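Local coordinates for protein CHIR AB1 (Gallus gallus, PDB 2VSD) that probably binds the Fc region of avian antibody as a cell-surface immune receptor, of which this is the extracellular immunoglobulin domain, at residues L3-H11 with G69-V77; G15-T23 with S59-D67. All blocks are in the same frame, centred on the assembly; numbering follows the deposited sequence.

Contact 1 of 2, residues L3-H11 with G69-V77; sequences LPQPSLSLH and GTYQCRYQV. Unlike the reference sequence in segment 3-11: Gln5 (reference Arg).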
loop_
_atom_site.group_PDB
_atom_site.type_symbol
_atom_site.label_atom_id
_atom_site.label_comp_id
_atom_site.label_asym_id
_atom_site.label_seq_id
_atom_site.Cartn_x
_atom_site.Cartn_y
_atom_site.Cartn_z
ATOM N N LEU A 3 -17.667 -6.558 1.922
ATOM C CA LEU A 3 -16.476 -6.255 2.770
ATOM C C LEU A 3 -16.742 -5.088 3.759
ATOM O O LEU A 3 -16.748 -3.923 3.360
ATOM C CB LEU A 3 -15.240 -5.986 1.885
ATOM C CG LEU A 3 -13.935 -6.388 2.570
ATOM C CD1 LEU A 3 -12.817 -6.813 1.634
ATOM C CD2 LEU A 3 -13.494 -5.225 3.360
ATOM N N PRO A 4 -16.983 -5.407 5.047
ATOM C CA PRO A 4 -17.312 -4.360 6.025
ATOM C C PRO A 4 -16.165 -3.357 6.301
ATOM O O PRO A 4 -15.038 -3.769 6.571
ATOM C CB PRO A 4 -17.633 -5.153 7.293
ATOM C CG PRO A 4 -16.974 -6.471 7.099
ATOM C CD PRO A 4 -16.995 -6.751 5.653
ATOM N N GLN A 5 -16.494 -2.068 6.224
ATOM C CA GLN A 5 -15.580 -0.962 6.531
ATOM C C GLN A 5 -14.913 -1.179 7.888
ATOM O O GLN A 5 -15.611 -1.465 8.875
ATOM C CB GLN A 5 -16.355 0.361 6.520
ATOM C CG GLN A 5 -15.509 1.618 6.796
ATOM C CD GLN A 5 -16.340 2.873 7.084
ATOM O OE1 GLN A 5 -17.487 2.805 7.549
ATOM N NE2 GLN A 5 -15.759 4.023 6.817
ATOM N N PRO A 6 -13.564 -1.052 7.953
ATOM C CA PRO A 6 -12.913 -1.202 9.253
ATOM C C PRO A 6 -13.074 0.072 10.094
ATOM O O PRO A 6 -13.462 1.105 9.574
ATOM C CB PRO A 6 -11.443 -1.443 8.880
ATOM C CG PRO A 6 -11.258 -0.667 7.584
ATOM C CD PRO A 6 -12.592 -0.785 6.862
ATOM N N SER A 7 -12.771 -0.010 11.378
ATOM C CA SER A 7 -12.734 1.202 12.208
ATOM C C SER A 7 -11.404 1.304 12.952
ATOM O O SER A 7 -10.769 0.304 13.277
ATOM C CB SER A 7 -13.915 1.208 13.185
ATOM O OG SER A 7 -13.747 0.154 14.096
ATOM N N LEU A 8 -10.994 2.530 13.234
ATOM C CA LEU A 8 -9.631 2.788 13.695
ATOM C C LEU A 8 -9.743 3.533 15.019
ATOM O O LEU A 8 -10.585 4.448 15.173
ATOM C CB LEU A 8 -8.888 3.605 12.629
ATOM C CG LEU A 8 -7.407 3.979 12.815
ATOM C CD1 LEU A 8 -6.503 2.757 12.911
ATOM C CD2 LEU A 8 -6.984 4.955 11.673
ATOM N N SER A 9 -8.944 3.108 15.989
ATOM C CA SER A 9 -8.833 3.868 17.219
ATOM C C SER A 9 -7.385 4.291 17.446
ATOM O O SER A 9 -6.448 3.652 16.954
ATOM C CB SER A 9 -9.379 3.067 18.405
ATOM O OG SER A 9 -8.614 1.908 18.622
ATOM N N LEU A 10 -7.225 5.376 18.184
ATOM C CA LEU A 10 -5.905 5.900 18.527
ATOM C C LEU A 10 -5.741 6.027 20.041
ATOM O O LEU A 10 -6.584 6.657 20.698
ATOM C CB LEU A 10 -5.731 7.251 17.849
ATOM C CG LEU A 10 -4.617 8.167 18.380
ATOM C CD1 LEU A 10 -3.241 7.617 18.004
ATOM C CD2 LEU A 10 -4.798 9.592 17.860
ATOM N N HIS A 11 -4.654 5.470 20.583
ATOM C CA HIS A 11 -4.386 5.582 22.036
ATOM C C HIS A 11 -2.898 5.798 22.232
ATOM O O HIS A 11 -2.102 5.050 21.682
ATOM C CB HIS A 11 -4.805 4.313 22.797
ATOM C CG HIS A 11 -6.272 4.001 22.693
ATOM N ND1 HIS A 11 -6.785 3.152 21.735
ATOM C CD2 HIS A 11 -7.338 4.473 23.382
ATOM C CE1 HIS A 11 -8.101 3.091 21.856
ATOM N NE2 HIS A 11 -8.463 3.887 22.847
ATOM N N GLY A 69 -1.381 14.140 11.792
ATOM C CA GLY A 69 -2.199 14.157 10.575
ATOM C C GLY A 69 -3.337 13.172 10.608
ATOM O O GLY A 69 -3.757 12.706 11.684
ATOM N N THR A 70 -3.832 12.842 9.420
ATOM C CA THR A 70 -5.068 12.062 9.327
ATOM C C THR A 70 -4.768 10.598 9.050
ATOM O O THR A 70 -4.259 10.256 7.968
ATOM C CB THR A 70 -5.977 12.602 8.238
ATOM O OG1 THR A 70 -6.142 13.997 8.440
ATOM C CG2 THR A 70 -7.368 11.891 8.311
ATOM N N TYR A 71 -5.036 9.761 10.045
ATOM C CA TYR A 71 -4.838 8.313 9.927
ATOM C C TYR A 71 -6.106 7.561 9.531
ATOM O O TYR A 71 -7.194 7.846 10.031
ATOM C CB TYR A 71 -4.269 7.720 11.209
ATOM C CG TYR A 71 -2.808 8.084 11.417
ATOM C CD1 TYR A 71 -2.454 9.288 12.059
ATOM C CD2 TYR A 71 -1.792 7.247 10.954
ATOM C CE1 TYR A 71 -1.116 9.633 12.266
ATOM C CE2 TYR A 71 -0.426 7.604 11.137
ATOM C CZ TYR A 71 -0.121 8.788 11.793
ATOM O OH TYR A 71 1.202 9.149 11.967
ATOM N N GLN A 72 -5.939 6.588 8.645
ATOM C CA GLN A 72 -7.034 5.705 8.235
ATOM C C GLN A 72 -6.511 4.311 8.067
ATOM O O GLN A 72 -5.301 4.128 7.858
ATOM C CB GLN A 72 -7.623 6.172 6.911
ATOM C CG GLN A 72 -8.419 7.441 7.008
ATOM C CD GLN A 72 -8.729 8.000 5.647
ATOM O OE1 GLN A 72 -7.832 8.438 4.930
ATOM N NE2 GLN A 72 -9.999 7.952 5.258
ATOM N N CYS A 73 -7.401 3.317 8.103
ATOM C CA CYS A 73 -6.964 1.953 7.790
ATOM C C CYS A 73 -7.883 1.296 6.755
ATOM O O CYS A 73 -9.038 1.719 6.596
ATOM C CB CYS A 73 -6.753 1.095 9.061
ATOM S SG CYS A 73 -8.252 0.625 9.982
ATOM N N ARG A 74 -7.318 0.312 6.045
ATOM C CA ARG A 74 -7.920 -0.356 4.895
ATOM C C ARG A 74 -7.467 -1.801 5.027
ATOM O O ARG A 74 -6.352 -2.063 5.494
ATOM C CB ARG A 74 -7.279 0.264 3.647
ATOM C CG ARG A 74 -7.750 -0.162 2.324
ATOM C CD ARG A 74 -7.142 0.792 1.352
ATOM N NE ARG A 74 -7.468 0.492 -0.031
ATOM C CZ ARG A 74 -6.603 0.114 -0.958
ATOM N NH1 ARG A 74 -5.311 -0.074 -0.685
ATOM N NH2 ARG A 74 -7.059 -0.121 -2.177
ATOM N N TYR A 75 -8.283 -2.764 4.613
ATOM C CA TYR A 75 -7.791 -4.156 4.592
ATOM C C TYR A 75 -8.184 -4.864 3.307
ATOM O O TYR A 75 -9.095 -4.408 2.623
ATOM C CB TYR A 75 -8.201 -4.956 5.836
ATOM C CG TYR A 75 -9.675 -5.237 5.959
ATOM C CD1 TYR A 75 -10.545 -4.283 6.498
ATOM C CD2 TYR A 75 -10.204 -6.473 5.575
ATOM C CE1 TYR A 75 -11.919 -4.534 6.624
ATOM C CE2 TYR A 75 -11.578 -6.739 5.695
ATOM C CZ TYR A 75 -12.430 -5.762 6.216
ATOM O OH TYR A 75 -13.799 -5.994 6.358
ATOM N N GLN A 76 -7.430 -5.923 2.986
ATOM C CA GLN A 76 -7.510 -6.611 1.700
ATOM C C GLN A 76 -7.318 -8.107 1.854
ATOM O O GLN A 76 -6.522 -8.586 2.675
ATOM C CB GLN A 76 -6.438 -6.094 0.713
ATOM C CG GLN A 76 -6.454 -4.608 0.430
ATOM C CD GLN A 76 -5.490 -4.224 -0.690
ATOM O OE1 GLN A 76 -4.345 -4.695 -0.733
ATOM N NE2 GLN A 76 -5.954 -3.378 -1.598
ATOM N N VAL A 77 -8.056 -8.844 1.027
ATOM C CA VAL A 77 -7.911 -10.287 0.935
ATOM C C VAL A 77 -7.793 -10.674 -0.542
ATOM O O VAL A 77 -8.233 -9.939 -1.412
ATOM C CB VAL A 77 -9.117 -11.033 1.580
ATOM C CG1 VAL A 77 -9.160 -10.760 3.072
ATOM C CG2 VAL A 77 -10.425 -10.629 0.909
#
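Pro6, Leu8 and Cys73 meet in the core of an immunoglobulin beta sandwich, where strand 7-11 of one sheet lies across strand 69-77 of the other at 140° between their directions, the axes 6.7 Å apart at their closest. The tight part surrounds the sulfur: Cys73 SG, disulfide-bonded to Cys26 in the facing sheet, has Pro6 CB and Leu8 CD1 each 4.0 Å away. Leu8 holds CG anti to its backbone N (chi1 -178°), which lets CD2 reach the strand itself, 3.3 Å from Tyr71 O. Branched and ring carbons suit this place because they fill the space between sheets without needing polar partners. Toward the N-terminus the contact turns to solvent: Leu3 and Pro4 are exposed, although Tyr75 between them and the core stays buried. Tyr75 OH gives its proton to Pro4 O at 2.6 Å, in the carbonyl plane and on a lone pair, with a C=O...O angle of 136°. With a phenylalanine here, the Pro4 carbonyl would probably be left without this donor and the N-terminal segment less firmly held. Pro6 CB lies 3.8 Å from Tyr75 CD1, at the edge of the ring, and Pro6 CG sits 3.4 Å from Cys73 O.

Contact 2 of 2, residues G15-T23 with S59-D67; sequences GVSLGDTVT and SFAVTNLED. Unlike the reference sequence in segment 15-23: Thr21 (reference Asn). With NAG (2-acetamido-2-deoxy-beta-D-glucopyranose), chain B; NAG (2-acetamido-2-deoxy-beta-D-glucopyranose), chain C.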
loop_
_atom_site.group_PDB
_atom_site.type_symbol
_atom_site.label_atom_id
_atom_site.label_comp_id
_atom_site.label_asym_id
_atom_site.label_seq_id
_atom_site.Cartn_x
_atom_site.Cartn_y
_atom_site.Cartn_z
ATOM N N GLY A 15 -2.922 15.012 24.396
ATOM C CA GLY A 15 -1.620 15.423 24.945
ATOM C C GLY A 15 -0.427 14.615 24.410
ATOM O O GLY A 15 0.583 14.462 25.101
ATOM N N VAL A 16 -0.524 14.150 23.167
ATOM C CA VAL A 16 0.559 13.383 22.565
ATOM C C VAL A 16 1.676 14.329 22.138
ATOM O O VAL A 16 1.420 15.380 21.531
ATOM C CB VAL A 16 0.077 12.529 21.362
ATOM C CG1 VAL A 16 1.264 11.830 20.712
ATOM C CG2 VAL A 16 -0.959 11.501 21.840
ATOM N N SER A 17 2.914 13.955 22.458
ATOM C CA SER A 17 4.098 14.760 22.177
ATOM C C SER A 17 5.150 13.939 21.470
ATOM O O SER A 17 5.119 12.715 21.539
ATOM C CB SER A 17 4.688 15.208 23.518
ATOM O OG SER A 17 3.703 15.937 24.250
ATOM N N LEU A 18 6.128 14.591 20.840
ATOM C CA LEU A 18 7.308 13.853 20.362
ATOM C C LEU A 18 7.895 12.989 21.470
ATOM O O LEU A 18 8.029 13.446 22.613
ATOM C CB LEU A 18 8.407 14.812 19.870
ATOM C CG LEU A 18 8.204 15.664 18.611
ATOM C CD1 LEU A 18 9.583 15.934 17.966
ATOM C CD2 LEU A 18 7.277 15.073 17.593
ATOM N N GLY A 19 8.287 11.782 21.100
ATOM C CA GLY A 19 8.841 10.803 22.015
ATOM C C GLY A 19 7.834 9.838 22.578
ATOM O O GLY A 19 8.215 8.779 23.099
ATOM N N ASP A 20 6.540 10.161 22.469
ATOM C CA ASP A 20 5.529 9.254 22.984
ATOM C C ASP A 20 5.297 8.119 22.002
ATOM O O ASP A 20 5.556 8.275 20.817
ATOM C CB ASP A 20 4.200 9.972 23.192
ATOM C CG ASP A 20 4.216 10.930 24.328
ATOM O OD1 ASP A 20 5.194 10.959 25.128
ATOM O OD2 ASP A 20 3.235 11.697 24.388
ATOM N N THR A 21 4.816 6.976 22.496
ATOM C CA THR A 21 4.436 5.855 21.627
ATOM C C THR A 21 2.905 5.838 21.466
ATOM O O THR A 21 2.156 5.973 22.453
ATOM C CB THR A 21 5.024 4.501 22.181
ATOM O OG1 THR A 21 6.444 4.622 22.195
ATOM C CG2 THR A 21 4.622 3.294 21.295
ATOM N N VAL A 22 2.435 5.756 20.224
ATOM C CA VAL A 22 1.006 5.669 19.953
ATOM C C VAL A 22 0.665 4.323 19.319
ATOM O O VAL A 22 1.502 3.689 18.684
ATOM C CB VAL A 22 0.455 6.820 19.060
ATOM C CG1 VAL A 22 0.632 8.181 19.729
ATOM C CG2 VAL A 22 1.144 6.820 17.646
ATOM N N THR A 23 -0.585 3.919 19.501
ATOM C CA THR A 23 -1.086 2.688 18.947
ATOM C C THR A 23 -2.341 3.034 18.171
ATOM O O THR A 23 -3.302 3.626 18.721
ATOM C CB THR A 23 -1.445 1.658 20.052
ATOM O OG1 THR A 23 -0.256 1.265 20.751
ATOM C CG2 THR A 23 -2.053 0.413 19.397
ATOM N N SER A 59 1.872 0.078 16.325
ATOM C CA SER A 59 2.387 0.869 17.438
ATOM C C SER A 59 3.721 1.432 17.009
ATOM O O SER A 59 4.566 0.682 16.475
ATOM C CB SER A 59 2.575 0.022 18.696
ATOM O OG SER A 59 1.337 -0.440 19.184
ATOM N N PHE A 60 3.901 2.735 17.216
ATOM C CA PHE A 60 5.157 3.394 16.831
ATOM C C PHE A 60 5.447 4.612 17.687
ATOM O O PHE A 60 4.536 5.198 18.331
ATOM C CB PHE A 60 5.175 3.755 15.341
ATOM C CG PHE A 60 4.004 4.592 14.885
ATOM C CD1 PHE A 60 4.098 5.985 14.835
ATOM C CD2 PHE A 60 2.818 3.986 14.462
ATOM C CE1 PHE A 60 3.027 6.761 14.404
ATOM C CE2 PHE A 60 1.750 4.751 14.040
ATOM C CZ PHE A 60 1.849 6.130 13.984
ATOM N N ALA A 61 6.722 4.986 17.718
ATOM C CA ALA A 61 7.105 6.187 18.444
ATOM C C ALA A 61 6.844 7.404 17.571
ATOM O O ALA A 61 7.055 7.363 16.351
ATOM C CB ALA A 61 8.574 6.106 18.826
ATOM N N VAL A 62 6.375 8.484 18.189
ATOM C CA VAL A 62 6.259 9.772 17.507
ATOM C C VAL A 62 7.665 10.374 17.495
ATOM O O VAL A 62 8.237 10.655 18.572
ATOM C CB VAL A 62 5.256 10.682 18.231
ATOM C CG1 VAL A 62 5.132 12.035 17.520
ATOM C CG2 VAL A 62 3.856 9.967 18.338
ATOM N N THR A 63 8.263 10.506 16.314
ATOM C CA THR A 63 9.647 10.969 16.241
ATOM C C THR A 63 9.771 12.286 15.497
ATOM O O THR A 63 10.858 12.866 15.440
ATOM C CB THR A 63 10.539 9.936 15.555
ATOM O OG1 THR A 63 10.145 9.806 14.169
ATOM C CG2 THR A 63 10.417 8.582 16.259
ATOM N N ASN A 64 8.694 12.771 14.896
ATOM C CA ASN A 64 8.845 14.093 14.261
ATOM C C ASN A 64 7.493 14.712 13.990
ATOM O O ASN A 64 6.472 14.045 14.122
ATOM C CB ASN A 64 9.687 13.990 12.992
ATOM C CG ASN A 64 8.990 13.180 11.908
ATOM O OD1 ASN A 64 9.057 11.952 11.871
ATOM N ND2 ASN A 64 8.280 13.865 11.063
ATOM N N LEU A 65 7.493 15.990 13.628
ATOM C CA LEU A 65 6.256 16.736 13.463
ATOM C C LEU A 65 5.396 16.181 12.326
ATOM O O LEU A 65 4.165 16.387 12.355
ATOM C CB LEU A 65 6.577 18.202 13.152
ATOM C CG LEU A 65 7.285 18.956 14.287
ATOM C CD1 LEU A 65 7.617 20.389 13.784
ATOM C CD2 LEU A 65 6.514 18.980 15.567
ATOM N N GLU A 66 6.011 15.508 11.361
ATOM C CA GLU A 66 5.262 14.961 10.228
ATOM C C GLU A 66 4.442 13.720 10.568
ATOM O O GLU A 66 3.671 13.237 9.735
ATOM C CB GLU A 66 6.161 14.756 8.993
ATOM C CG GLU A 66 6.778 16.109 8.515
ATOM C CD GLU A 66 7.661 15.937 7.292
ATOM O OE1 GLU A 66 8.039 14.785 6.993
ATOM O OE2 GLU A 66 7.988 16.963 6.643
ATOM N N ASP A 67 4.579 13.239 11.806
ATOM C CA ASP A 67 3.743 12.144 12.300
ATOM C C ASP A 67 2.311 12.598 12.551
ATOM O O ASP A 67 1.415 11.792 12.572
ATOM C CB ASP A 67 4.307 11.515 13.600
ATOM C CG ASP A 67 5.522 10.655 13.346
ATOM O OD1 ASP A 67 5.514 9.889 12.358
ATOM O OD2 ASP A 67 6.483 10.739 14.134
HETATM C C1 NAG B . 0.057 15.083 7.483
HETATM C C2 NAG B . 1.555 15.402 7.387
HETATM C C3 NAG B . 2.045 16.415 8.451
HETATM C C4 NAG B . 1.054 17.574 8.616
HETATM C C5 NAG B . -0.388 17.036 8.692
HETATM C C6 NAG B . -1.482 18.112 8.808
HETATM C C7 NAG B . 2.888 13.568 6.382
HETATM C C8 NAG B . 2.411 14.004 5.057
HETATM N N2 NAG B . 2.400 14.199 7.467
HETATM O O3 NAG B . 3.345 16.878 8.075
HETATM O O4 NAG B . 1.216 18.299 9.826
HETATM O O5 NAG B . -0.676 16.280 7.521
HETATM O O6 NAG B . -1.317 19.042 7.737
HETATM O O7 NAG B . 3.671 12.586 6.400
HETATM C C1 NAG C . 2.369 19.151 10.090
HETATM C C2 NAG C . 2.007 20.375 10.961
HETATM C C3 NAG C . 2.753 21.649 10.618
HETATM C C4 NAG C . 4.161 21.359 10.112
HETATM C C5 NAG C . 4.111 20.454 8.870
HETATM C C6 NAG C . 5.469 19.937 8.384
HETATM C C7 NAG C . -0.071 20.056 12.160
HETATM C C8 NAG C . -1.542 20.320 12.297
HETATM N N2 NAG C . 0.570 20.607 11.141
HETATM O O3 NAG C . 2.791 22.430 11.796
HETATM O O4 NAG C . 4.670 22.613 9.705
HETATM O O5 NAG C . 3.336 19.276 9.063
HETATM O O6 NAG C . 6.229 19.515 9.506
HETATM O O7 NAG C . 0.470 19.313 12.991
#
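The end of an antiparallel strand pair in an immunoglobulin sheet, together with the turn that leads into it, forms this contact: strand 21-23 runs beside 59-61. Val22 and Phe60 are a hydrogen-bonded pair, Val22 N giving to Phe60 O at 2.9 Å and Phe60 N to Val22 O at 3.0 Å. On the face that bears them, Val22 CG2 sits 3.7 Å above the plane of the Phe60 ring, offset toward its rim, in a CH-pi contact. The ring is set there by a first torsion of 55°, with CG between the backbone N and the carbonyl carbon; Arg44 adds a cation-pi contact. The other face carries small polar groups, Thr23 OG1 and Ser59 OG being 2.8 Å apart.

Beyond the strands, the ladder continues into the type II turn Ser17 to Asp20. Val62 N meets Asp20 O at 2.8 Å, almost straight (178°), and Gly19 N gives to Val62 O. Gly19 has a positive phi of 94°, which glycine accommodates readily. Buried Val62 plugs the turn: CG2 packs on Val16 and Val22, while CG1 lies 3.7 Å from Leu18 CD2.

Two carboxylates brace the bends. Asp20 OD2 accepts from Ser17 N across its turn. Asp67 OD2 receives both Thr63 N and Asn64 N, while its other oxygen makes a salt bridge with Arg44. Glu66 O takes the N2 proton of the first N-acetylglucosamine at 2.8 Å, bringing the glycan against the 3-10 turn. Asp67 O in turn accepts from Tyr71 OH, the tyrosine corner within the Asp-x-Gly-x-Tyr-x-Cys motif typical of immunoglobulin domains.

Overall arrangement
Both contacts belong to one immunoglobulin sandwich but hold it differently. Contact 1 lies near the centre of the chain and joins the two sheets face to face, chiefly through apolar side chains about the disulfide sulfur, with a single hydrogen bond at its N-terminal margin. Contact 2 is a surface contact about 19 Å away between centres; it joins neighbours within one sheet by main-chain bonds, then uses carboxylates to shape the turns and meets the glycan. Strand 7-11 borders 21-27 in that sheet, with His11 O 2.9 Å from Thr23 N, a probable hydrogen bond. Leu10 packs on Val22, and Tyr71 touches Phe60, carrying the interior from one contact to the other.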